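PDB 6KIA: enoyl-acyl carrier protein reductase from Uncultured bacterium, which probably catalyses the NADH-dependent reduction of enoyl-acyl carrier protein in fatty acid synthesis and is linked to triclosan resistance. Local coordinates for residues Tyr286-Ile291 and Leu422-Asp427. Sequence-based numbering, arbitrary orientation.
Sequences YNCPEI and LWLSHD. With NAI (1,4-dihydronicotinamide adenine dinucleotide), chain D.
Two hydrogen bonds hold N287 to the 422-424 backbone, its N donating to L422 O (2.7 Å) and its O accepting from L424 N (2.9 Å). A water sits within hydrogen-bonding distance of N287 O (2.8 Å) and L424 O (2.9 Å), which also faces P289 CD at 3.2 Å. With its CG beside the backbone N (chi1 -78°), N287 lies alongside W423: CB makes a CH-pi contact over the five-membered ring, 3.6 Å from its centroid, and ND2 rides above the six-membered ring, the amide plane turned 60° from the indole. ND2 is hydrogen-bonded to E270 OE2, and W423 NE1 to H242 O. The parallel bridges Y286-L422 and N287-W423 set strand 421-423 beside 283-287, ending the parallel run of a Rossmann-like fold. Beyond strand 283-287, I291 N donates to the dihydronicotinamide O7N almost straight (176°), and P289 O, hydrogen-bonded to Y33 OH, comes within 3.3 Å of C4N. Y286 points to the face opposite N287 and W423; its CD2 meets L424 CD1, C288 SG touches the same methyl, and Y286 OH is hydrogen-bonded to S414 OG. A second water donates hydrogen bonds to E290 O and OE1 and lies in the H426 ring plane, 2.9 Å from NE2.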
loop_
_atom_site.group_PDB
_atom_site.type_symbol
_atom_site.label_atom_id
_atom_site.label_comp_id
_atom_site.label_asym_id
_atom_site.label_seq_id
_atom_site.Cartn_x
_atom_site.Cartn_y
_atom_site.Cartn_z
ATOM N N TYR A 286 4.291 -6.121 6.078
ATOM C CA TYR A 286 4.983 -4.987 6.674
ATOM C C TYR A 286 4.038 -3.824 6.695
ATOM O O TYR A 286 3.701 -3.284 5.645
ATOM C CB TYR A 286 6.265 -4.650 5.889
ATOM C CG TYR A 286 7.321 -5.738 5.979
ATOM C CD1 TYR A 286 7.343 -6.799 5.064
ATOM C CD2 TYR A 286 8.253 -5.723 6.992
ATOM C CE1 TYR A 286 8.303 -7.792 5.164
ATOM C CE2 TYR A 286 9.218 -6.713 7.100
ATOM C CZ TYR A 286 9.242 -7.725 6.196
ATOM O OH TYR A 286 10.224 -8.696 6.334
ATOM N N ASN A 287 3.585 -3.460 7.892
ATOM C CA ASN A 287 2.676 -2.316 8.039
ATOM C C ASN A 287 3.469 -1.020 7.992
ATOM O O ASN A 287 4.222 -0.681 8.926
ATOM C CB ASN A 287 1.854 -2.429 9.319
ATOM C CG ASN A 287 0.705 -3.406 9.177
ATOM O OD1 ASN A 287 0.058 -3.481 8.111
ATOM N ND2 ASN A 287 0.451 -4.191 10.230
ATOM N N CYS A 288 3.353 -0.333 6.863
ATOM C CA CYS A 288 4.229 0.805 6.541
ATOM C C CYS A 288 3.572 2.156 6.762
ATOM O O CYS A 288 2.346 2.234 6.831
ATOM C CB CYS A 288 4.695 0.692 5.084
ATOM S SG CYS A 288 5.832 -0.721 4.790
ATOM N N PRO A 289 4.369 3.233 6.838
ATOM C CA PRO A 289 3.763 4.558 7.086
ATOM C C PRO A 289 2.896 5.134 5.977
ATOM O O PRO A 289 2.979 4.752 4.816
ATOM C CB PRO A 289 4.986 5.468 7.252
ATOM C CG PRO A 289 6.065 4.579 7.684
ATOM C CD PRO A 289 5.839 3.301 6.905
ATOM N N GLU A 290 2.074 6.109 6.366
ATOM C CA GLU A 290 1.339 6.948 5.435
ATOM C C GLU A 290 2.309 7.719 4.547
ATOM O O GLU A 290 3.217 8.419 5.056
ATOM C CB GLU A 290 0.468 7.959 6.204
ATOM C CG GLU A 290 -0.473 7.359 7.250
ATOM C CD GLU A 290 0.176 7.128 8.625
ATOM O OE1 GLU A 290 1.402 7.327 8.798
ATOM O OE2 GLU A 290 -0.556 6.749 9.555
ATOM N N ILE A 291 2.132 7.606 3.232
ATOM C CA ILE A 291 2.887 8.421 2.291
ATOM C C ILE A 291 1.977 8.844 1.148
ATOM O O ILE A 291 0.810 8.462 1.105
ATOM C CB ILE A 291 4.131 7.683 1.740
ATOM C CG1 ILE A 291 3.746 6.365 1.068
ATOM C CG2 ILE A 291 5.166 7.407 2.842
ATOM C CD1 ILE A 291 4.915 5.798 0.307
ATOM N N LEU A 422 4.623 -7.133 10.898
ATOM C CA LEU A 422 5.579 -6.233 11.514
ATOM C C LEU A 422 5.300 -4.796 11.109
ATOM O O LEU A 422 5.098 -4.510 9.926
ATOM C CB LEU A 422 7.011 -6.598 11.119
ATOM C CG LEU A 422 7.494 -7.989 11.540
ATOM C CD1 LEU A 422 8.855 -8.292 10.911
ATOM C CD2 LEU A 422 7.563 -8.021 13.069
ATOM N N TRP A 423 5.299 -3.902 12.083
ATOM C CA TRP A 423 5.163 -2.477 11.790
ATOM C C TRP A 423 6.531 -1.829 11.568
ATOM O O TRP A 423 7.454 -1.987 12.392
ATOM C CB TRP A 423 4.433 -1.750 12.927
ATOM C CG TRP A 423 2.937 -1.660 12.864
ATOM C CD1 TRP A 423 2.194 -0.537 12.598
ATOM C CD2 TRP A 423 1.990 -2.710 13.122
ATOM N NE1 TRP A 423 0.861 -0.819 12.696
ATOM C CE2 TRP A 423 0.697 -2.150 12.987
ATOM C CE3 TRP A 423 2.106 -4.065 13.436
ATOM C CZ2 TRP A 423 -0.469 -2.900 13.168
ATOM C CZ3 TRP A 423 0.931 -4.811 13.629
ATOM C CH2 TRP A 423 -0.328 -4.230 13.489
ATOM N N LEU A 424 6.640 -1.067 10.478
ATOM C CA LEU A 424 7.784 -0.199 10.231
ATOM C C LEU A 424 7.319 1.225 10.504
ATOM O O LEU A 424 6.683 1.840 9.649
ATOM C CB LEU A 424 8.275 -0.342 8.783
ATOM C CG LEU A 424 8.570 -1.784 8.340
ATOM C CD1 LEU A 424 9.082 -1.789 6.911
ATOM C CD2 LEU A 424 9.618 -2.395 9.279
ATOM N N SER A 425 7.564 1.738 11.710
ATOM C CA SER A 425 7.117 3.100 12.037
ATOM C C SER A 425 8.250 4.114 11.851
ATOM O O SER A 425 9.331 3.744 11.390
ATOM C CB SER A 425 6.542 3.137 13.459
ATOM O OG SER A 425 5.322 2.393 13.475
ATOM N N HIS A 426 8.017 5.390 12.197
ATOM C CA HIS A 426 9.000 6.416 11.919
ATOM C C HIS A 426 10.323 6.192 12.627
ATOM O O HIS A 426 11.348 6.654 12.144
ATOM C CB HIS A 426 8.482 7.808 12.313
ATOM C CG HIS A 426 7.440 8.332 11.387
ATOM N ND1 HIS A 426 6.951 9.627 11.464
ATOM C CD2 HIS A 426 6.785 7.751 10.353
ATOM C CE1 HIS A 426 6.037 9.805 10.531
ATOM N NE2 HIS A 426 5.916 8.682 9.834
ATOM N N ASP A 427 10.280 5.524 13.777
ATOM C CA ASP A 427 11.499 5.320 14.548
ATOM C C ASP A 427 12.516 4.465 13.783
ATOM O O ASP A 427 13.649 4.907 13.514
ATOM C CB ASP A 427 11.194 4.712 15.937
ATOM C CG ASP A 427 10.520 3.347 15.884
ATOM O OD1 ASP A 427 9.697 3.062 14.979
ATOM O OD2 ASP A 427 10.842 2.527 16.769
HETATM P PA NAI D . 0.651 2.173 -6.216
HETATM O O1A NAI D . 1.997 2.483 -6.795
HETATM O O2A NAI D . -0.556 2.738 -6.940
HETATM O O5B NAI D . 0.558 0.593 -6.073
HETATM C C5B NAI D . -0.696 -0.049 -6.184
HETATM C C4B NAI D . -0.320 -1.533 -6.482
HETATM O O4B NAI D . -1.668 -2.302 -6.472
HETATM C C3B NAI D . 0.210 -1.694 -7.641
HETATM O O3B NAI D . 1.309 -2.694 -7.623
HETATM C C2B NAI D . -1.027 -2.222 -8.603
HETATM O O2B NAI D . -0.470 -2.869 -9.806
HETATM C C1B NAI D . -1.691 -3.010 -7.831
HETATM N N9A NAI D . -3.131 -3.013 -8.162
HETATM C C8A NAI D . -4.118 -2.101 -8.096
HETATM N N7A NAI D . -5.235 -2.669 -8.544
HETATM C C5A NAI D . -4.943 -3.947 -8.884
HETATM C C6A NAI D . -5.792 -4.913 -9.403
HETATM N N6A NAI D . -7.188 -4.924 -9.744
HETATM N N1A NAI D . -5.282 -6.125 -9.675
HETATM C C2A NAI D . -3.955 -6.382 -9.452
HETATM N N3A NAI D . -3.109 -5.416 -8.931
HETATM C C4A NAI D . -3.635 -4.181 -8.656
HETATM O O3 NAI D . 0.525 2.734 -4.665
HETATM P PN NAI D . 1.201 2.173 -3.312
HETATM O O1N NAI D . 2.691 2.133 -3.449
HETATM O O2N NAI D . 0.707 3.141 -2.249
HETATM O O5D NAI D . 0.616 0.710 -3.064
HETATM C C5D NAI D . 1.469 -0.413 -2.910
HETATM C C4D NAI D . 1.102 -1.100 -1.575
HETATM O O4D NAI D . 1.473 -0.316 -0.582
HETATM C C3D NAI D . -0.412 -1.245 -1.440
HETATM O O3D NAI D . -0.781 -2.519 -1.032
HETATM C C2D NAI D . -0.715 -0.238 -0.308
HETATM O O2D NAI D . -2.012 -0.571 0.301
HETATM C C1D NAI D . 0.313 -0.347 0.492
HETATM N N1N NAI D . 0.478 0.789 1.399
HETATM C C2N NAI D . 0.340 2.092 0.969
HETATM C C3N NAI D . 0.446 3.143 1.888
HETATM C C7N NAI D . 0.336 4.600 1.438
HETATM O O7N NAI D . 0.114 5.492 2.253
HETATM N N7N NAI D . 0.504 4.906 0.063
HETATM C C4N NAI D . 0.711 2.912 3.230
HETATM C C5N NAI D . 0.901 1.589 3.646
HETATM C C6N NAI D . 0.777 0.540 2.728
HETATM O O HOH W 1 3.820 1.832 10.086
HETATM O O HOH W 2 3.776 8.606 7.846
#